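Local coordinates for protein extracellular sialidase/neuraminidase, putative (Aspergillus fumigatus, PDB 2XZI) that probably hydrolyses terminal sialic acid-type sugars from glycoconjugates, acting chiefly as a KDNase that prefers the deaminated sugar KDN, at residues R303-R308 and G337-T342; D27-G32 and N69-R74; T195-I200 and I208-P213; A9-E14 and N81-S86; Q234-K239 and A287-I292. One frame throughout, in Å; residues are numbered along the deposited sequence.

Contact 1. Residues R303-R308 and G337-T342; sequences RAMRVR and GYSSMT. With KDM (deamino-alpha-neuraminic acid), chain C; KDM (deamino-alpha-neuraminic acid), chain D.
Met-305 bends over Gly-337, its chain folded at chi2 (-48°) and chi3 (-65°) so that both sulfur and methyl face the second segment. CE rests 3.6 Å from Gly-337 O and 4.1 Å from Ser-339 CB, while SD accepts a weak hydrogen bond from Gly-337 N at 3.6 Å. Further along, Val-307 CG2 meets Met-341 SD at 4.2 Å. The strands holding these residues belong to different four-stranded sheets, so this is packing between blades of a beta-propeller, the sialidase fold; Ile-292 and Leu-294 fill in from one blade, Ala-351 and Val-353 from the other. Ser-339 OG turns aside to Ser-279. Toward the sugars, Tyr-338 OH lies 3.0 Å from O6 of the KDM in chain C and is hydrogen-bonded to Glu-229. Arg-303, its chain extended, brings the edge of its guanidinium to the second KDM, in chain D: NE donates to O4 at 2.9 Å and NH2 to the same oxygen at 3.3 Å, with Asp-356 binding this sugar too.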
# COMPACT_ATOMS: atom_id res chain seq x y z
N ARG A 303 12.58 -5.02 -9.59
CA ARG A 303 13.78 -4.68 -8.83
C ARG A 303 14.41 -3.37 -9.28
O ARG A 303 15.64 -3.24 -9.30
CB ARG A 303 14.82 -5.79 -8.97
CG ARG A 303 14.40 -7.12 -8.37
CD ARG A 303 15.58 -8.07 -8.32
NE ARG A 303 15.16 -9.40 -7.91
CZ ARG A 303 15.91 -10.50 -7.98
NH1 ARG A 303 17.16 -10.45 -8.43
NH2 ARG A 303 15.41 -11.66 -7.58
N ALA A 304 13.59 -2.41 -9.67
CA ALA A 304 14.08 -1.12 -10.14
C ALA A 304 13.40 0.02 -9.38
O ALA A 304 13.00 1.01 -9.97
CB ALA A 304 13.86 -0.98 -11.66
N MET A 305 13.28 -0.13 -8.06
CA MET A 305 12.51 0.83 -7.26
C MET A 305 13.08 2.24 -7.38
O MET A 305 14.27 2.46 -7.20
CB MET A 305 12.48 0.43 -5.78
CG MET A 305 11.77 -0.89 -5.47
SD MET A 305 10.15 -1.09 -6.23
CE MET A 305 9.20 0.21 -5.40
N ARG A 306 12.20 3.19 -7.68
CA ARG A 306 12.58 4.57 -7.94
C ARG A 306 11.54 5.48 -7.33
O ARG A 306 10.36 5.36 -7.65
CB ARG A 306 12.58 4.80 -9.44
CG ARG A 306 13.08 6.18 -9.88
CD ARG A 306 14.55 6.12 -10.32
NE ARG A 306 14.72 5.31 -11.53
CZ ARG A 306 14.42 5.71 -12.76
NH1 ARG A 306 13.92 6.92 -13.00
NH2 ARG A 306 14.60 4.87 -13.78
N VAL A 307 11.99 6.40 -6.48
CA VAL A 307 11.10 7.42 -5.92
C VAL A 307 11.29 8.71 -6.71
O VAL A 307 12.43 9.06 -7.03
CB VAL A 307 11.33 7.60 -4.39
CG1 VAL A 307 12.72 8.18 -4.07
CG2 VAL A 307 10.21 8.45 -3.80
N ARG A 308 10.19 9.40 -7.03
CA ARG A 308 10.21 10.57 -7.90
C ARG A 308 9.37 11.71 -7.37
O ARG A 308 8.44 11.49 -6.58
CB ARG A 308 9.61 10.21 -9.25
CG ARG A 308 10.27 9.04 -9.98
CD ARG A 308 9.43 8.77 -11.19
NE ARG A 308 9.74 7.56 -11.94
CZ ARG A 308 10.39 7.55 -13.10
NH1 ARG A 308 10.88 8.69 -13.61
NH2 ARG A 308 10.55 6.40 -13.74
N GLY A 337 9.18 -4.43 -5.30
CA GLY A 337 7.81 -4.93 -5.39
C GLY A 337 6.85 -3.84 -4.98
O GLY A 337 7.07 -2.65 -5.29
N TYR A 338 5.80 -4.24 -4.26
CA TYR A 338 4.78 -3.29 -3.76
C TYR A 338 5.38 -2.31 -2.75
O TYR A 338 6.37 -2.63 -2.08
CB TYR A 338 3.64 -4.03 -3.07
CG TYR A 338 2.67 -4.79 -3.95
CD1 TYR A 338 3.09 -5.52 -5.07
CD2 TYR A 338 1.31 -4.81 -3.62
CE1 TYR A 338 2.15 -6.25 -5.85
CE2 TYR A 338 0.40 -5.49 -4.38
CZ TYR A 338 0.81 -6.20 -5.49
OH TYR A 338 -0.11 -6.91 -6.24
N SER A 339 4.78 -1.13 -2.64
CA SER A 339 5.30 -0.10 -1.76
C SER A 339 4.18 0.77 -1.21
O SER A 339 3.06 0.77 -1.73
CB SER A 339 6.32 0.77 -2.51
OG SER A 339 5.65 1.49 -3.54
N SER A 340 4.51 1.53 -0.16
CA SER A 340 3.58 2.48 0.45
C SER A 340 4.37 3.63 1.04
O SER A 340 5.44 3.40 1.61
CB SER A 340 2.75 1.80 1.54
OG SER A 340 1.72 2.65 2.03
N MET A 341 3.87 4.85 0.88
CA MET A 341 4.53 6.02 1.44
C MET A 341 3.63 6.87 2.32
O MET A 341 2.43 7.00 2.08
CB MET A 341 5.07 6.95 0.33
CG MET A 341 6.13 6.32 -0.56
SD MET A 341 6.69 7.51 -1.79
CE MET A 341 5.25 7.62 -2.88
N THR A 342 4.26 7.48 3.32
CA THR A 342 3.63 8.50 4.16
C THR A 342 4.63 9.64 4.42
O THR A 342 5.84 9.48 4.26
CB THR A 342 3.13 7.91 5.50
OG1 THR A 342 2.32 8.89 6.17
CG2 THR A 342 4.30 7.53 6.38
C2 KDM C . -0.15 -10.07 -6.92
C1 KDM C . 1.20 -9.63 -7.47
C3 KDM C . -0.21 -9.88 -5.40
C4 KDM C . -1.66 -9.64 -4.86
C5 KDM C . -2.77 -10.01 -5.84
C6 KDM C . -2.56 -9.24 -7.17
C7 KDM C . -3.48 -9.72 -8.30
C8 KDM C . -3.35 -8.80 -9.53
C9 KDM C . -4.22 -9.28 -10.68
O5 KDM C . -4.08 -9.75 -5.27
O1A KDM C . 2.18 -9.60 -6.69
O1B KDM C . 1.22 -9.34 -8.69
O4 KDM C . -1.81 -10.43 -3.68
O6 KDM C . -1.18 -9.33 -7.66
O7 KDM C . -3.13 -11.05 -8.67
O8 KDM C . -3.76 -7.46 -9.21
O9 KDM C . -5.59 -9.15 -10.26
O2 KDM C . -0.24 -11.46 -7.25
C2 KDM D . 10.99 -11.08 -10.29
C1 KDM D . 10.32 -9.78 -10.79
C3 KDM D . 12.08 -10.78 -9.24
C4 KDM D . 11.47 -10.30 -7.91
C5 KDM D . 10.36 -11.25 -7.43
C6 KDM D . 9.31 -11.48 -8.55
C7 KDM D . 8.13 -12.44 -8.32
C8 KDM D . 7.20 -12.46 -9.56
C9 KDM D . 6.02 -13.45 -9.47
O5 KDM D . 9.71 -10.71 -6.27
O1A KDM D . 9.08 -9.81 -10.98
O1B KDM D . 11.06 -8.79 -10.98
O4 KDM D . 12.51 -10.22 -6.93
O6 KDM D . 10.02 -11.99 -9.73
O7 KDM D . 8.61 -13.76 -8.04
O8 KDM D . 6.71 -11.15 -9.84
O9 KDM D . 5.56 -13.60 -8.12
O2 KDM D . 11.60 -11.76 -11.40

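Contact 2. Residues D27-G32 and N69-R74; sequences DKLSTG and NLVYKR. With NA (sodium ion), chain E.
Asp-27 and Lys-73 form the one salt bridge between the segments, NZ standing 2.8 Å from OD1. The ammonium comes from above the carboxylate plane, 42° out of it, and Lys-73 NZ lies 3.2 Å from Asp-27 OD2. Lys-73 reaches this far because its chain is extended beyond CG (chi2 -178°), carrying the charge from the buried strand to the loop. Both ends have further partners: NZ also donates to Leu-17 O, and Asp-27 OD2 accepts from Arg-19 N, which should hold the carboxylate in position. The apolar part is slighter. Leu-29 CD2 approaches Val-71 CG1 at 4.4 Å, and Phe-35 packs on the same valine. Metal binding occupies the start of 69-74, where Asn-69 OD1 binds sodium at 2.4 Å. The amide works twice, since its ND2 donates at 3.0 Å to water 1, itself a sodium ligand. Water 2, Asp-67 and the carbonyls of Gly-96 and Gly-98 bring the ligands to six. Beyond Leu-29 the chain makes a type I turn to Gly-32, at backbone angles that call for glycine. The loop containing 27-32 runs from strand 12-18 to strand 37-45, linking two propeller blades, and lies against strand 68-74, itself paired with strands 51-58 and 92-93.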
# COMPACT_ATOMS: atom_id res chain seq x y z
N ASP A 27 9.46 -12.04 12.63
CA ASP A 27 8.31 -11.43 13.30
C ASP A 27 7.19 -12.44 13.51
O ASP A 27 6.77 -13.10 12.56
CB ASP A 27 7.82 -10.21 12.51
CG ASP A 27 8.67 -9.00 12.76
OD1 ASP A 27 8.75 -8.55 13.93
OD2 ASP A 27 9.30 -8.48 11.80
N LYS A 28 6.76 -12.57 14.76
CA LYS A 28 5.65 -13.43 15.15
C LYS A 28 4.72 -12.65 16.08
O LYS A 28 5.15 -11.67 16.73
CB LYS A 28 6.17 -14.68 15.90
CG LYS A 28 7.22 -15.50 15.16
CD LYS A 28 7.69 -16.68 16.00
CE LYS A 28 8.59 -17.60 15.19
NZ LYS A 28 9.12 -18.72 16.03
N LEU A 29 3.45 -13.05 16.14
CA LEU A 29 2.52 -12.50 17.12
C LEU A 29 2.83 -13.01 18.53
O LEU A 29 3.58 -13.97 18.70
CB LEU A 29 1.08 -12.86 16.74
CG LEU A 29 0.64 -12.40 15.34
CD1 LEU A 29 -0.69 -13.04 14.95
CD2 LEU A 29 0.52 -10.90 15.29
N SER A 30 2.24 -12.35 19.52
CA SER A 30 2.46 -12.73 20.92
C SER A 30 1.94 -14.13 21.22
O SER A 30 2.39 -14.77 22.17
CB SER A 30 1.80 -11.72 21.84
OG SER A 30 0.40 -11.75 21.66
N THR A 31 1.01 -14.60 20.39
CA THR A 31 0.46 -15.95 20.49
C THR A 31 1.41 -17.02 19.96
O THR A 31 1.11 -18.21 20.07
CB THR A 31 -0.82 -16.06 19.66
OG1 THR A 31 -0.52 -15.67 18.31
CG2 THR A 31 -1.91 -15.16 20.23
N GLY A 32 2.53 -16.61 19.37
CA GLY A 32 3.51 -17.53 18.80
C GLY A 32 3.30 -17.80 17.32
O GLY A 32 4.11 -18.47 16.68
N ASN A 69 -3.15 -13.44 7.28
CA ASN A 69 -3.68 -12.53 8.30
C ASN A 69 -3.24 -11.11 8.06
O ASN A 69 -2.16 -10.88 7.48
CB ASN A 69 -3.28 -12.99 9.73
CG ASN A 69 -3.69 -14.40 10.02
OD1 ASN A 69 -4.59 -14.93 9.38
ND2 ASN A 69 -3.05 -15.01 11.02
N LEU A 70 -4.05 -10.16 8.50
CA LEU A 70 -3.67 -8.75 8.38
C LEU A 70 -2.97 -8.33 9.65
O LEU A 70 -3.60 -8.28 10.71
CB LEU A 70 -4.90 -7.87 8.14
CG LEU A 70 -4.67 -6.57 7.35
CD1 LEU A 70 -3.77 -5.57 8.10
CD2 LEU A 70 -4.14 -6.83 5.98
N VAL A 71 -1.68 -8.03 9.53
CA VAL A 71 -0.82 -7.72 10.67
C VAL A 71 -0.35 -6.27 10.61
O VAL A 71 -0.50 -5.60 9.59
CB VAL A 71 0.38 -8.72 10.78
CG1 VAL A 71 -0.15 -10.15 11.02
CG2 VAL A 71 1.31 -8.65 9.55
N TYR A 72 0.20 -5.77 11.72
CA TYR A 72 0.68 -4.41 11.76
C TYR A 72 1.71 -4.18 12.86
O TYR A 72 1.84 -5.00 13.78
CB TYR A 72 -0.49 -3.44 11.92
CG TYR A 72 -1.14 -3.36 13.28
CD1 TYR A 72 -1.98 -4.36 13.74
CD2 TYR A 72 -0.96 -2.24 14.09
CE1 TYR A 72 -2.61 -4.27 14.98
CE2 TYR A 72 -1.58 -2.14 15.35
CZ TYR A 72 -2.41 -3.15 15.77
OH TYR A 72 -3.04 -3.08 17.01
N LYS A 73 2.41 -3.06 12.74
CA LYS A 73 3.24 -2.53 13.81
C LYS A 73 2.99 -1.05 13.94
O LYS A 73 2.71 -0.37 12.95
CB LYS A 73 4.72 -2.75 13.50
CG LYS A 73 5.18 -4.19 13.55
CD LYS A 73 6.67 -4.28 13.29
CE LYS A 73 7.12 -5.70 13.51
NZ LYS A 73 8.58 -5.83 13.52
N ARG A 74 3.10 -0.53 15.15
CA ARG A 74 3.06 0.90 15.38
C ARG A 74 4.41 1.36 15.90
O ARG A 74 5.13 0.58 16.52
CB ARG A 74 2.03 1.25 16.46
CG ARG A 74 0.69 0.54 16.37
CD ARG A 74 -0.28 1.18 17.35
NE ARG A 74 0.22 1.14 18.74
CZ ARG A 74 -0.22 1.92 19.72
NH1 ARG A 74 -1.14 2.84 19.50
NH2 ARG A 74 0.30 1.80 20.94
NA NA E . -6.05 -16.77 9.61
O HOH W 1 -4.24 -17.77 10.98
O HOH W 2 -6.76 -15.66 7.76

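Contact 3. Residues T195-I200 and I208-P213; sequences TGELVI and IGRGAP. With NO2 (nitrite ion), chain H.
A beta hairpin, strands 198-202 and 205-210, is fastened here through Leu-198 and Gly-209, a hydrogen-bonded antiparallel pair. Leu-198 N donates to Gly-209 O at 2.9 Å, and Gly-209 N returns a bond of 2.9 Å to Leu-198 O. Gly-209 has no side chain to set beside Leu-198 CB, while the leucine itself packs on Tyr-116 and Trp-218. The next pair, Val-199 and Ile-208, is non-hydrogen-bonded, and its side chains lie side by side on the other face, Val-199 CG1 reaching Ile-208 CD1 at 3.9 Å. The hairpin supplies the two middle strands of a four-stranded antiparallel propeller blade, between strands 191-192 and 217-222. Just ahead of strand 198-202, Glu-197 crosses Arg-210, CG to CG at 4.0 Å, with carboxylate and guanidinium nearly perpendicular (87°). A bend at chi2 (87°) turns the carboxylate back, and the charges meet through water 3, which donates to Glu-197 OE2 at 2.7 Å and accepts from Arg-210 NE at 2.8 Å. Glu-197 OE1 takes the Thr-195 hydroxyl on its syn lone pair. The far edge of the guanidinium holds a nitrite, probably from the crystallisation liquor: Arg-210 NH1 donates to nitrite O2 at 3.0 Å and NH2 to O1 at 3.0 Å. Ile-208 CG2 lies above one face of the guanidinium, toward its rim, and Ser-219 also binds the nitrite.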
# COMPACT_ATOMS: atom_id res chain seq x y z
N THR A 195 -11.16 19.59 0.26
CA THR A 195 -12.59 19.86 0.44
C THR A 195 -13.30 19.00 1.51
O THR A 195 -14.49 19.19 1.80
CB THR A 195 -13.31 19.76 -0.89
OG1 THR A 195 -12.85 18.59 -1.58
CG2 THR A 195 -12.99 20.98 -1.74
N GLY A 196 -12.57 18.04 2.08
CA GLY A 196 -13.04 17.31 3.26
C GLY A 196 -13.44 15.86 3.08
O GLY A 196 -13.59 15.14 4.08
N GLU A 197 -13.65 15.43 1.84
CA GLU A 197 -14.06 14.04 1.57
C GLU A 197 -12.89 13.06 1.68
O GLU A 197 -11.73 13.44 1.54
CB GLU A 197 -14.67 13.90 0.18
CG GLU A 197 -15.86 14.82 -0.13
CD GLU A 197 -15.45 16.18 -0.67
OE1 GLU A 197 -14.24 16.53 -0.67
OE2 GLU A 197 -16.37 16.91 -1.12
N LEU A 198 -13.23 11.80 1.92
CA LEU A 198 -12.24 10.72 1.80
C LEU A 198 -12.37 10.05 0.45
O LEU A 198 -13.47 9.89 -0.07
CB LEU A 198 -12.43 9.67 2.89
CG LEU A 198 -12.39 10.15 4.34
CD1 LEU A 198 -12.47 8.97 5.30
CD2 LEU A 198 -11.12 10.94 4.62
N VAL A 199 -11.24 9.65 -0.13
CA VAL A 199 -11.26 8.88 -1.37
C VAL A 199 -10.33 7.69 -1.20
O VAL A 199 -9.13 7.86 -0.88
CB VAL A 199 -10.81 9.70 -2.60
CG1 VAL A 199 -10.99 8.87 -3.87
CG2 VAL A 199 -11.61 10.97 -2.74
N ILE A 200 -10.90 6.51 -1.39
CA ILE A 200 -10.18 5.24 -1.29
C ILE A 200 -10.19 4.56 -2.66
O ILE A 200 -11.25 4.33 -3.24
CB ILE A 200 -10.82 4.34 -0.19
CG1 ILE A 200 -10.80 5.05 1.18
CG2 ILE A 200 -10.11 2.98 -0.13
CD1 ILE A 200 -12.01 6.02 1.45
N ILE A 208 -15.95 6.70 -1.89
CA ILE A 208 -15.95 8.07 -1.40
C ILE A 208 -16.61 8.14 -0.04
O ILE A 208 -17.72 7.60 0.14
CB ILE A 208 -16.72 9.00 -2.36
CG1 ILE A 208 -16.36 8.72 -3.83
CG2 ILE A 208 -16.53 10.46 -1.95
CD1 ILE A 208 -14.88 8.92 -4.23
N GLY A 209 -15.93 8.79 0.90
CA GLY A 209 -16.49 9.00 2.22
C GLY A 209 -16.86 10.45 2.38
O GLY A 209 -16.04 11.34 2.12
N ARG A 210 -18.09 10.68 2.83
CA ARG A 210 -18.60 12.03 3.06
C ARG A 210 -19.18 12.16 4.47
O ARG A 210 -19.51 11.16 5.12
CB ARG A 210 -19.67 12.38 2.01
CG ARG A 210 -19.10 12.56 0.60
CD ARG A 210 -20.21 13.05 -0.34
NE ARG A 210 -19.74 13.36 -1.69
CZ ARG A 210 -19.63 12.45 -2.66
NH1 ARG A 210 -19.86 11.18 -2.40
NH2 ARG A 210 -19.25 12.82 -3.87
N GLY A 211 -19.25 13.40 4.94
CA GLY A 211 -19.85 13.68 6.24
C GLY A 211 -18.84 13.74 7.37
O GLY A 211 -17.67 14.08 7.16
N ALA A 212 -19.31 13.42 8.57
CA ALA A 212 -18.56 13.65 9.80
C ALA A 212 -17.32 12.76 9.88
O ALA A 212 -17.43 11.54 9.70
CB ALA A 212 -19.49 13.39 10.99
N PRO A 213 -16.14 13.37 10.12
CA PRO A 213 -14.92 12.55 10.29
C PRO A 213 -15.10 11.37 11.25
O PRO A 213 -15.60 11.51 12.38
CB PRO A 213 -13.93 13.55 10.84
CG PRO A 213 -14.30 14.82 10.14
CD PRO A 213 -15.82 14.81 10.08
N NO2 H . -19.62 9.76 -6.27
O1 NO2 H . -18.84 11.00 -6.28
O2 NO2 H . -20.28 9.60 -4.97
O HOH W 3 -18.81 16.01 -1.67

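Contact 4. Residues A9-E14 and N81-S86; sequences APYHDE and NGASPS
Asp-13 and Ala-83 bring their backbones nearest, CA to CA 7.6 Å, where the start of strand 12-18 passes an irregular loop. Across so wide a gap the side chains touch lightly. Tyr-11 holds its ring out, CG anti to the backbone N (chi1 179°), and OH ends 4.4 Å from Ala-83 CB; the hydroxyl's own hydrogen-bond partner is Arg-374, and Lys-348 makes a cation-pi contact with the ring. The polar link runs through solvent: water 4 donates to Asp-13 OD2 at 2.7 Å and to Ala-83 O at 2.9 Å, though Asp-13 has two conformers, so the bridge is doubtful for the other. In the conformer described, Asp-13 OD1 accepts from Glu-14 N at 2.9 Å, on the anti side of the carboxylate. His-12 ND1 donates to Glu-14 OE1 at 2.7 Å, on the syn lone pair of that oxygen, which lies close to the imidazole plane. The loop is steadied by Gly-82 O, which accepts from both Trp-372 and Trp-88. Strand 12-18 pairs with strand 368-375, so the first strand of the chain completes the sheet of the last three, the ring closure by joined chain ends that is characteristic of beta-propellers; residues 81-86 come from the blade next along the chain.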
# COMPACT_ATOMS: atom_id res chain seq x y z
N ALA A 9 20.71 18.99 4.28
CA ALA A 9 21.56 17.79 4.34
C ALA A 9 20.72 16.58 3.96
O ALA A 9 19.65 16.37 4.52
CB ALA A 9 22.16 17.62 5.75
N PRO A 10 21.19 15.78 2.98
CA PRO A 10 20.48 14.54 2.63
C PRO A 10 20.40 13.61 3.83
O PRO A 10 21.35 13.51 4.62
CB PRO A 10 21.35 13.93 1.53
CG PRO A 10 22.25 15.01 1.07
CD PRO A 10 22.42 15.97 2.19
N TYR A 11 19.26 12.96 3.98
CA TYR A 11 19.02 12.04 5.08
C TYR A 11 18.43 10.75 4.51
O TYR A 11 17.50 10.80 3.71
CB TYR A 11 18.07 12.67 6.11
CG TYR A 11 17.72 11.80 7.30
CD1 TYR A 11 16.87 10.70 7.15
CD2 TYR A 11 18.18 12.12 8.57
CE1 TYR A 11 16.53 9.91 8.24
CE2 TYR A 11 17.84 11.33 9.67
CZ TYR A 11 17.02 10.24 9.49
OH TYR A 11 16.69 9.47 10.58
N HIS A 12 18.97 9.62 4.92
CA HIS A 12 18.30 8.34 4.68
C HIS A 12 18.69 7.34 5.74
O HIS A 12 19.83 7.32 6.22
CB HIS A 12 18.67 7.78 3.30
CG HIS A 12 20.07 7.24 3.24
ND1 HIS A 12 20.37 5.92 3.51
CD2 HIS A 12 21.25 7.84 2.96
CE1 HIS A 12 21.67 5.73 3.40
NE2 HIS A 12 22.23 6.88 3.06
N ASP A 13 17.73 6.50 6.09
CA ASP A 13 18.04 5.29 6.86
C ASP A 13 17.02 4.23 6.48
O ASP A 13 15.93 4.53 5.99
CB ASP A 13 18.05 5.55 8.38
CG ASP A 13 19.04 4.65 9.14
OD1 ASP A 13 19.47 3.59 8.64
OD2 ASP A 13 19.40 5.02 10.29
N GLU A 14 17.39 2.98 6.69
CA GLU A 14 16.60 1.88 6.18
C GLU A 14 16.91 0.62 6.95
O GLU A 14 18.06 0.38 7.35
CB GLU A 14 16.87 1.71 4.68
CG GLU A 14 18.35 1.56 4.30
CD GLU A 14 19.12 2.87 4.22
OE1 GLU A 14 18.55 3.92 3.88
OE2 GLU A 14 20.34 2.84 4.50
N ASN A 81 9.02 8.81 15.27
CA ASN A 81 9.07 8.83 13.80
C ASN A 81 9.60 7.54 13.17
O ASN A 81 9.95 7.51 11.98
CB ASN A 81 9.86 10.06 13.30
CG ASN A 81 9.30 11.37 13.85
OD1 ASN A 81 8.11 11.65 13.75
ND2 ASN A 81 10.17 12.18 14.45
N GLY A 82 9.66 6.47 13.95
CA GLY A 82 10.11 5.17 13.45
C GLY A 82 11.55 5.17 12.98
O GLY A 82 11.91 4.39 12.09
N ALA A 83 12.39 6.00 13.60
CA ALA A 83 13.75 6.24 13.11
C ALA A 83 14.71 5.07 13.21
O ALA A 83 15.62 4.96 12.39
CB ALA A 83 14.34 7.48 13.78
N SER A 84 14.51 4.20 14.19
CA SER A 84 15.41 3.07 14.43
C SER A 84 14.58 1.83 14.74
O SER A 84 13.42 1.96 15.07
CB SER A 84 16.36 3.37 15.58
OG SER A 84 15.69 3.33 16.83
N PRO A 85 15.16 0.62 14.64
CA PRO A 85 14.38 -0.57 14.97
C PRO A 85 13.74 -0.56 16.37
O PRO A 85 12.59 -1.02 16.54
CB PRO A 85 15.43 -1.69 14.84
CG PRO A 85 16.33 -1.19 13.80
CD PRO A 85 16.48 0.27 14.08
N SER A 86 14.45 -0.01 17.35
CA SER A 86 13.94 0.03 18.72
C SER A 86 12.74 0.97 18.90
O SER A 86 12.11 0.95 19.95
CB SER A 86 15.04 0.37 19.71
OG SER A 86 15.53 1.67 19.47
O HOH W 4 18.15 3.49 12.16

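Contact 5. Residues Q234-K239 and A287-I292; sequences QTPDGK and APARTI
With chi1 at -55°, Thr-291 holds OG1 beside its backbone N, where the oxygen faces both the Pro-236 ring and a bridging water. Thr-291 OG1 lies 3.9 Å from Pro-236 CD, and the two side chains cross at a slant. Ala-289 sits two residues earlier on the same side of the chain, its CB 3.7 Å from Pro-236 CG and equally near the ring's CB, so the methyl rests against that edge of the proline. Water 5 adds a polar thread, donating to Thr-291 OG1 at 2.7 Å and to Gln-234 O at 3.0 Å. Pro-236 belongs to the type I turn Thr-235 to Gly-238, which joins strands 230-234 and 240-244 as a hairpin of one propeller blade; Ala-289 and Thr-291 belong to the following blade, at the entry to strand 290-294. The turn is stiffened from within. Asp-237 OD1 receives Thr-235 OG1 at 2.6 Å and Lys-239 N at 3.0 Å from opposite faces of its carboxylate, the latter bond making an Asx turn. Gln-234 lies extended along the turn, and NE2, with its acceptor in the amide plane, donates to Gly-238 O at 2.9 Å.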
# COMPACT_ATOMS: atom_id res chain seq x y z
N GLN A 234 -4.55 13.80 -4.65
CA GLN A 234 -5.07 15.10 -5.03
C GLN A 234 -3.87 15.92 -5.45
O GLN A 234 -2.95 16.12 -4.67
CB GLN A 234 -5.79 15.75 -3.87
CG GLN A 234 -6.61 16.96 -4.29
CD GLN A 234 -7.33 17.63 -3.15
OE1 GLN A 234 -7.03 17.42 -1.96
NE2 GLN A 234 -8.29 18.48 -3.51
N THR A 235 -3.88 16.33 -6.71
CA THR A 235 -2.77 17.07 -7.30
C THR A 235 -2.81 18.53 -6.82
O THR A 235 -3.81 18.94 -6.22
CB THR A 235 -2.74 16.91 -8.85
OG1 THR A 235 -4.06 17.06 -9.38
CG2 THR A 235 -2.26 15.50 -9.20
N PRO A 236 -1.72 19.29 -7.03
CA PRO A 236 -1.71 20.64 -6.48
C PRO A 236 -2.85 21.53 -6.99
O PRO A 236 -3.30 22.39 -6.24
CB PRO A 236 -0.34 21.18 -6.91
CG PRO A 236 0.53 19.93 -6.97
CD PRO A 236 -0.39 18.90 -7.55
N ASP A 237 -3.32 21.29 -8.21
CA ASP A 237 -4.51 21.99 -8.74
C ASP A 237 -5.84 21.64 -8.04
O ASP A 237 -6.87 22.24 -8.35
CB ASP A 237 -4.61 21.82 -10.27
CG ASP A 237 -4.81 20.36 -10.71
OD1 ASP A 237 -4.99 19.49 -9.83
OD2 ASP A 237 -4.78 20.06 -11.92
N GLY A 238 -5.82 20.68 -7.10
CA GLY A 238 -7.01 20.29 -6.33
C GLY A 238 -7.83 19.19 -6.99
O GLY A 238 -8.79 18.67 -6.40
N LYS A 239 -7.44 18.81 -8.20
CA LYS A 239 -8.10 17.74 -8.94
C LYS A 239 -7.64 16.36 -8.42
O LYS A 239 -6.67 16.28 -7.66
CB LYS A 239 -7.86 17.90 -10.44
CG LYS A 239 -8.48 19.20 -11.01
CD LYS A 239 -8.91 19.02 -12.45
CE LYS A 239 -9.67 20.25 -12.97
NZ LYS A 239 -10.16 20.07 -14.38
N ALA A 287 4.51 26.76 -2.51
CA ALA A 287 5.63 26.71 -3.45
C ALA A 287 6.89 26.16 -2.81
O ALA A 287 7.29 26.61 -1.74
CB ALA A 287 5.89 28.09 -4.04
N PRO A 288 7.53 25.16 -3.45
CA PRO A 288 7.00 24.49 -4.64
C PRO A 288 6.18 23.26 -4.25
O PRO A 288 6.64 22.43 -3.47
CB PRO A 288 8.27 24.08 -5.39
CG PRO A 288 9.33 23.95 -4.34
CD PRO A 288 8.91 24.74 -3.13
N ALA A 289 4.96 23.17 -4.78
CA ALA A 289 4.08 22.03 -4.51
C ALA A 289 4.69 20.76 -5.08
O ALA A 289 5.27 20.78 -6.17
CB ALA A 289 2.72 22.28 -5.10
N ARG A 290 4.56 19.65 -4.35
CA ARG A 290 5.18 18.39 -4.76
C ARG A 290 4.26 17.19 -4.57
O ARG A 290 3.59 17.06 -3.54
CB ARG A 290 6.48 18.15 -3.96
CG ARG A 290 7.54 19.28 -4.07
CD ARG A 290 8.79 18.92 -3.28
NE ARG A 290 9.66 20.03 -2.85
CZ ARG A 290 9.47 20.76 -1.76
NH1 ARG A 290 8.41 20.59 -0.97
NH2 ARG A 290 10.36 21.69 -1.44
N THR A 291 4.26 16.31 -5.58
CA THR A 291 3.67 14.99 -5.50
C THR A 291 4.83 14.02 -5.63
O THR A 291 5.74 14.23 -6.45
CB THR A 291 2.68 14.74 -6.66
OG1 THR A 291 1.67 15.76 -6.68
CG2 THR A 291 1.98 13.40 -6.51
N ILE A 292 4.80 12.98 -4.80
CA ILE A 292 5.81 11.92 -4.79
C ILE A 292 5.21 10.63 -5.38
O ILE A 292 4.05 10.30 -5.13
CB ILE A 292 6.30 11.62 -3.33
CG1 ILE A 292 6.49 12.89 -2.47
CG2 ILE A 292 7.56 10.74 -3.37
CD1 ILE A 292 7.52 13.92 -3.00
O HOH W 5 -0.02 16.58 -4.69

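In the fold
Burial does not simply follow distance from the propeller's middle, and chemistry differs with place. Contact 1 lies deepest, joining two blades by sulfur and methyl groups, with the sugar-binding residues at its end. It touches contact 5, since Ile-292 packs on Val-307 and Met-341; both draw on one sheet, whose neighbouring strands are 290-294 and 305-310, but contact 5 sits farther out and relies on a proline turn and a water. Contact 3, also buried, is the one built on backbone pairing within a single blade. Contact 4, at the surface, shares the closing sheet with contact 1 yet is bridged chiefly by water, whereas contact 2, partly buried, combines a salt bridge with a sodium site.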